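Local coordinates for protein TRAP dicarboxylate transporter-DctP subunit (Marinobacter aquaeolei, PDB 4PFI) that probably serves as the periplasmic solute-binding component of a TRAP transporter, capturing a substrate for uptake, at residues Val36-Ser48 and Gly66-Ser78. Numbering follows the deposited sequence.
Sequences VTWRFALEEIEGS and GGRIEVDVFPYGS
Strands 37-41 and 70-74 pair in parallel at one end of the chain's mixed sheet, and Trp-38 and Ile-69 pack together on one face of it. The backbone bonds alternate regularly. Trp-38 N gives to Glu-70 O at 2.9 Å, and Trp-38 O takes Asp-72 N at the same distance. Phe-40 repeats this with Asp-72 and Phe-74. Past the strands, Leu-42 N still reaches Phe-74 O, and a water donates to both Leu-42 O and Phe-74 O. The last bond, Tyr-76 N to Glu-44 O at 3.1 Å, approaches from above the carbonyl plane. Helix 49-65 connects the two strands, which makes this a beta-alpha-beta crossover; it belongs to the solute-binding protein family 7 fold. Trp-38, Phe-40, Val-71 and Val-73 point to one face. There Ile-69 CG2 sits over the five-membered ring of Trp-38, 3.7 Å from its centroid, as a CH-pi contact. Ile-69 CD1 extends to Trp-38 CZ2 at 3.8 Å. The indole leans beside its own backbone N (chi1 -73°), which carries it toward Ile-69, the residue opposite Val-36. Trp-255 and Leu-267 also touch it. A serine in place of Trp-38 would probably leave the Ile-69 methyl without its aromatic partner and open a gap toward Leu-267. On the other face, Arg-39 crosses Phe-74, with NH1 3.6 Å from Phe-74 CZ. The guanidinium and ring planes are 46° apart. Arg-39 NE bonds Ser-93 O, which helps fix the guanidinium. Back on the Trp-38 face, past the end of its strand, Leu-42 CD1 meets Val-73 CG1 at 3.8 Å and also rests against Pro-75.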
loop_
_atom_site.group_PDB
_atom_site.type_symbol
_atom_site.label_atom_id
_atom_site.label_comp_id
_atom_site.label_asym_id
_atom_site.label_seq_id
_atom_site.Cartn_x
_atom_site.Cartn_y
_atom_site.Cartn_z
ATOM N N VAL A 36 28.308 -7.682 -10.211
ATOM C CA VAL A 36 27.007 -8.285 -10.486
ATOM C C VAL A 36 25.853 -7.391 -10.042
ATOM O O VAL A 36 25.888 -6.786 -8.969
ATOM C CB VAL A 36 26.832 -9.619 -9.772
ATOM C CG1 VAL A 36 25.627 -10.340 -10.323
ATOM C CG2 VAL A 36 28.072 -10.466 -9.914
ATOM N N THR A 37 24.803 -7.348 -10.855
ATOM C CA THR A 37 23.784 -6.318 -10.714
ATOM C C THR A 37 22.377 -6.850 -10.446
ATOM O O THR A 37 21.883 -7.742 -11.138
ATOM C CB THR A 37 23.746 -5.428 -11.965
ATOM O OG1 THR A 37 24.681 -4.356 -11.808
ATOM C CG2 THR A 37 22.356 -4.849 -12.177
ATOM N N TRP A 38 21.744 -6.279 -9.427
ATOM C CA TRP A 38 20.355 -6.562 -9.116
ATOM C C TRP A 38 19.548 -5.322 -9.502
ATOM O O TRP A 38 19.907 -4.214 -9.124
ATOM C CB TRP A 38 20.182 -6.857 -7.623
ATOM C CG TRP A 38 20.714 -8.182 -7.172
ATOM C CD1 TRP A 38 21.425 -9.083 -7.920
ATOM C CD2 TRP A 38 20.588 -8.761 -5.869
ATOM N NE1 TRP A 38 21.747 -10.182 -7.164
ATOM C CE2 TRP A 38 21.249 -10.010 -5.899
ATOM C CE3 TRP A 38 19.984 -8.345 -4.679
ATOM C CZ2 TRP A 38 21.320 -10.852 -4.785
ATOM C CZ3 TRP A 38 20.058 -9.179 -3.571
ATOM C CH2 TRP A 38 20.722 -10.420 -3.634
ATOM N N ARG A 39 18.468 -5.516 -10.253
ATOM C CA ARG A 39 17.623 -4.416 -10.708
ATOM C C ARG A 39 16.331 -4.358 -9.899
ATOM O O ARG A 39 15.543 -5.303 -9.921
ATOM C CB ARG A 39 17.276 -4.611 -12.179
ATOM C CG ARG A 39 18.481 -4.756 -13.069
ATOM C CD ARG A 39 18.112 -5.410 -14.393
ATOM N NE ARG A 39 17.094 -4.662 -15.130
ATOM C CZ ARG A 39 17.319 -3.517 -15.769
ATOM N NH1 ARG A 39 18.533 -2.978 -15.750
ATOM N NH2 ARG A 39 16.331 -2.903 -16.423
ATOM N N PHE A 40 16.109 -3.228 -9.229
ATOM C CA PHE A 40 15.014 -3.057 -8.281
ATOM C C PHE A 40 14.079 -1.928 -8.747
ATOM O O PHE A 40 14.424 -0.760 -8.650
ATOM C CB PHE A 40 15.593 -2.693 -6.905
ATOM C CG PHE A 40 14.614 -2.821 -5.757
ATOM C CD1 PHE A 40 13.257 -2.927 -5.980
ATOM C CD2 PHE A 40 15.067 -2.818 -4.441
ATOM C CE1 PHE A 40 12.378 -3.042 -4.922
ATOM C CE2 PHE A 40 14.188 -2.933 -3.384
ATOM C CZ PHE A 40 12.844 -3.043 -3.625
ATOM N N ALA A 41 12.899 -2.275 -9.242
ATOM C CA ALA A 41 11.966 -1.279 -9.768
ATOM C C ALA A 41 10.969 -0.781 -8.705
ATOM O O ALA A 41 10.472 -1.552 -7.898
ATOM C CB ALA A 41 11.211 -1.861 -10.959
ATOM N N LEU A 42 10.659 0.507 -8.727
ATOM C CA LEU A 42 9.711 1.079 -7.772
ATOM C C LEU A 42 8.463 1.609 -8.485
ATOM O O LEU A 42 8.562 2.113 -9.599
ATOM C CB LEU A 42 10.355 2.244 -7.047
ATOM C CG LEU A 42 11.753 2.052 -6.508
ATOM C CD1 LEU A 42 12.181 3.346 -5.908
ATOM C CD2 LEU A 42 11.799 0.933 -5.491
ATOM N N GLU A 43 7.308 1.522 -7.824
ATOM C CA GLU A 43 6.087 2.160 -8.318
ATOM C C GLU A 43 6.049 3.659 -8.009
ATOM O O GLU A 43 5.165 4.367 -8.484
ATOM C CB GLU A 43 4.864 1.560 -7.643
ATOM C CG GLU A 43 4.692 0.093 -7.802
ATOM C CD GLU A 43 3.658 -0.436 -6.836
ATOM O OE1 GLU A 43 3.662 0.005 -5.656
ATOM O OE2 GLU A 43 2.815 -1.264 -7.254
ATOM N N GLU A 44 6.965 4.131 -7.172
ATOM C CA GLU A 44 6.879 5.498 -6.661
ATOM C C GLU A 44 8.158 6.306 -6.972
ATOM O O GLU A 44 9.210 5.741 -7.282
ATOM C CB GLU A 44 6.565 5.465 -5.148
ATOM C CG GLU A 44 5.291 4.675 -4.799
ATOM C CD GLU A 44 4.849 4.784 -3.317
ATOM O OE1 GLU A 44 3.609 4.867 -3.080
ATOM O OE2 GLU A 44 5.715 4.777 -2.388
ATOM N N ILE A 45 8.074 7.625 -6.901
ATOM C CA ILE A 45 9.217 8.471 -7.250
ATOM C C ILE A 45 10.216 8.624 -6.103
ATOM O O ILE A 45 10.035 8.083 -5.004
ATOM C CB ILE A 45 8.780 9.902 -7.649
ATOM C CG1 ILE A 45 7.876 10.511 -6.569
ATOM C CG2 ILE A 45 8.067 9.907 -8.981
ATOM C CD1 ILE A 45 7.841 12.028 -6.593
ATOM N N GLU A 46 11.255 9.401 -6.381
ATOM C CA GLU A 46 12.298 9.712 -5.416
ATOM C C GLU A 46 11.707 10.477 -4.237
ATOM O O GLU A 46 10.887 11.380 -4.408
ATOM C CB GLU A 46 13.408 10.522 -6.102
ATOM C CG GLU A 46 13.990 9.806 -7.320
ATOM C CD GLU A 46 15.182 10.522 -7.953
ATOM O OE1 GLU A 46 15.665 11.525 -7.379
ATOM O OE2 GLU A 46 15.643 10.075 -9.033
ATOM N N GLY A 47 12.080 10.088 -3.028
ATOM C CA GLY A 47 11.542 10.741 -1.854
ATOM C C GLY A 47 10.475 9.895 -1.188
ATOM O O GLY A 47 10.255 10.014 0.008
ATOM N N SER A 48 9.823 9.030 -1.958
ATOM C CA SER A 48 8.804 8.140 -1.410
ATOM C C SER A 48 9.359 7.095 -0.440
ATOM O O SER A 48 10.560 6.826 -0.410
ATOM C CB SER A 48 8.134 7.366 -2.536
ATOM O OG SER A 48 9.076 6.447 -3.080
ATOM N N GLY A 66 30.201 -7.227 -0.034
ATOM C CA GLY A 66 31.546 -6.766 -0.314
ATOM C C GLY A 66 31.725 -6.325 -1.751
ATOM O O GLY A 66 32.769 -6.563 -2.349
ATOM N N GLY A 67 30.715 -5.682 -2.319
ATOM C CA GLY A 67 30.805 -5.224 -3.698
ATOM C C GLY A 67 30.527 -6.279 -4.762
ATOM O O GLY A 67 30.374 -5.936 -5.929
ATOM N N ARG A 68 30.457 -7.548 -4.359
ATOM C CA ARG A 68 30.118 -8.657 -5.251
ATOM C C ARG A 68 28.699 -8.493 -5.850
ATOM O O ARG A 68 28.383 -9.056 -6.900
ATOM C CB ARG A 68 30.228 -9.987 -4.479
ATOM C CG ARG A 68 30.031 -11.246 -5.320
ATOM C CD ARG A 68 29.411 -12.402 -4.517
ATOM N NE ARG A 68 30.296 -12.917 -3.471
ATOM C CZ ARG A 68 30.012 -13.965 -2.698
ATOM N NH1 ARG A 68 28.853 -14.606 -2.851
ATOM N NH2 ARG A 68 30.883 -14.370 -1.772
ATOM N N ILE A 69 27.850 -7.721 -5.172
ATOM C CA ILE A 69 26.504 -7.433 -5.670
ATOM C C ILE A 69 26.235 -5.943 -5.610
ATOM O O ILE A 69 26.354 -5.324 -4.570
ATOM C CB ILE A 69 25.419 -8.191 -4.878
ATOM C CG1 ILE A 69 25.478 -9.682 -5.213
ATOM C CG2 ILE A 69 24.012 -7.642 -5.189
ATOM C CD1 ILE A 69 24.997 -10.577 -4.086
ATOM N N GLU A 70 25.908 -5.362 -6.751
ATOM C CA GLU A 70 25.544 -3.960 -6.796
ATOM C C GLU A 70 24.045 -3.879 -7.069
ATOM O O GLU A 70 23.487 -4.760 -7.725
ATOM C CB GLU A 70 26.321 -3.238 -7.888
ATOM C CG GLU A 70 26.427 -1.752 -7.623
ATOM C CD GLU A 70 26.689 -0.945 -8.878
ATOM O OE1 GLU A 70 26.932 -1.559 -9.944
ATOM O OE2 GLU A 70 26.642 0.306 -8.796
ATOM N N VAL A 71 23.392 -2.832 -6.574
ATOM C CA VAL A 71 21.946 -2.717 -6.742
ATOM C C VAL A 71 21.584 -1.430 -7.477
ATOM O O VAL A 71 21.912 -0.334 -7.046
ATOM C CB VAL A 71 21.185 -2.798 -5.387
ATOM C CG1 VAL A 71 19.692 -2.709 -5.613
ATOM C CG2 VAL A 71 21.511 -4.087 -4.667
ATOM N N ASP A 72 20.907 -1.578 -8.603
ATOM C CA ASP A 72 20.441 -0.426 -9.345
ATOM C C ASP A 72 18.979 -0.216 -9.030
ATOM O O ASP A 72 18.155 -1.109 -9.233
ATOM C CB ASP A 72 20.676 -0.608 -10.843
ATOM C CG ASP A 72 22.081 -0.198 -11.260
ATOM O OD1 ASP A 72 23.031 -0.447 -10.483
ATOM O OD2 ASP A 72 22.236 0.387 -12.356
ATOM N N VAL A 73 18.680 0.957 -8.484
ATOM C CA VAL A 73 17.321 1.319 -8.111
ATOM C C VAL A 73 16.676 2.149 -9.212
ATOM O O VAL A 73 17.238 3.153 -9.663
ATOM C CB VAL A 73 17.299 2.103 -6.782
ATOM C CG1 VAL A 73 15.882 2.638 -6.469
ATOM C CG2 VAL A 73 17.782 1.224 -5.662
ATOM N N PHE A 74 15.488 1.712 -9.630
ATOM C CA PHE A 74 14.726 2.352 -10.693
ATOM C C PHE A 74 13.398 2.926 -10.169
ATOM O O PHE A 74 12.374 2.239 -10.143
ATOM C CB PHE A 74 14.467 1.352 -11.820
ATOM C CG PHE A 74 15.726 0.860 -12.486
ATOM C CD1 PHE A 74 16.370 1.627 -13.438
ATOM C CD2 PHE A 74 16.279 -0.357 -12.136
ATOM C CE1 PHE A 74 17.549 1.182 -14.038
ATOM C CE2 PHE A 74 17.456 -0.808 -12.739
ATOM C CZ PHE A 74 18.084 -0.033 -13.687
ATOM N N PRO A 75 13.422 4.191 -9.737
ATOM C CA PRO A 75 12.198 4.918 -9.372
ATOM C C PRO A 75 11.288 5.161 -10.571
ATOM O O PRO A 75 11.733 5.169 -11.719
ATOM C CB PRO A 75 12.714 6.253 -8.824
ATOM C CG PRO A 75 14.158 6.354 -9.281
ATOM C CD PRO A 75 14.650 4.952 -9.446
ATOM N N TYR A 76 10.008 5.350 -10.272
ATOM C CA TYR A 76 8.970 5.626 -11.265
ATOM C C TYR A 76 9.332 6.758 -12.230
ATOM O O TYR A 76 9.681 7.862 -11.812
ATOM C CB TYR A 76 7.663 5.958 -10.555
ATOM C CG TYR A 76 6.505 6.129 -11.505
ATOM C CD1 TYR A 76 5.729 5.035 -11.890
ATOM C CD2 TYR A 76 6.179 7.381 -12.014
ATOM C CE1 TYR A 76 4.659 5.183 -12.758
ATOM C CE2 TYR A 76 5.106 7.542 -12.884
ATOM C CZ TYR A 76 4.349 6.439 -13.258
ATOM O OH TYR A 76 3.276 6.597 -14.133
ATOM N N GLY A 77 9.245 6.467 -13.527
ATOM C CA GLY A 77 9.641 7.407 -14.563
ATOM C C GLY A 77 10.845 6.914 -15.355
ATOM O O GLY A 77 10.885 7.043 -16.575
ATOM N N SER A 78 11.825 6.339 -14.663
ATOM C CA SER A 78 13.074 5.926 -15.308
ATOM C C SER A 78 12.989 4.525 -15.944
ATOM O O SER A 78 13.969 4.030 -16.499
ATOM C CB SER A 78 14.248 5.998 -14.319
ATOM O OG SER A 78 14.030 5.172 -13.190
HETATM O O HOH W 1 10.186 1.627 -11.730
#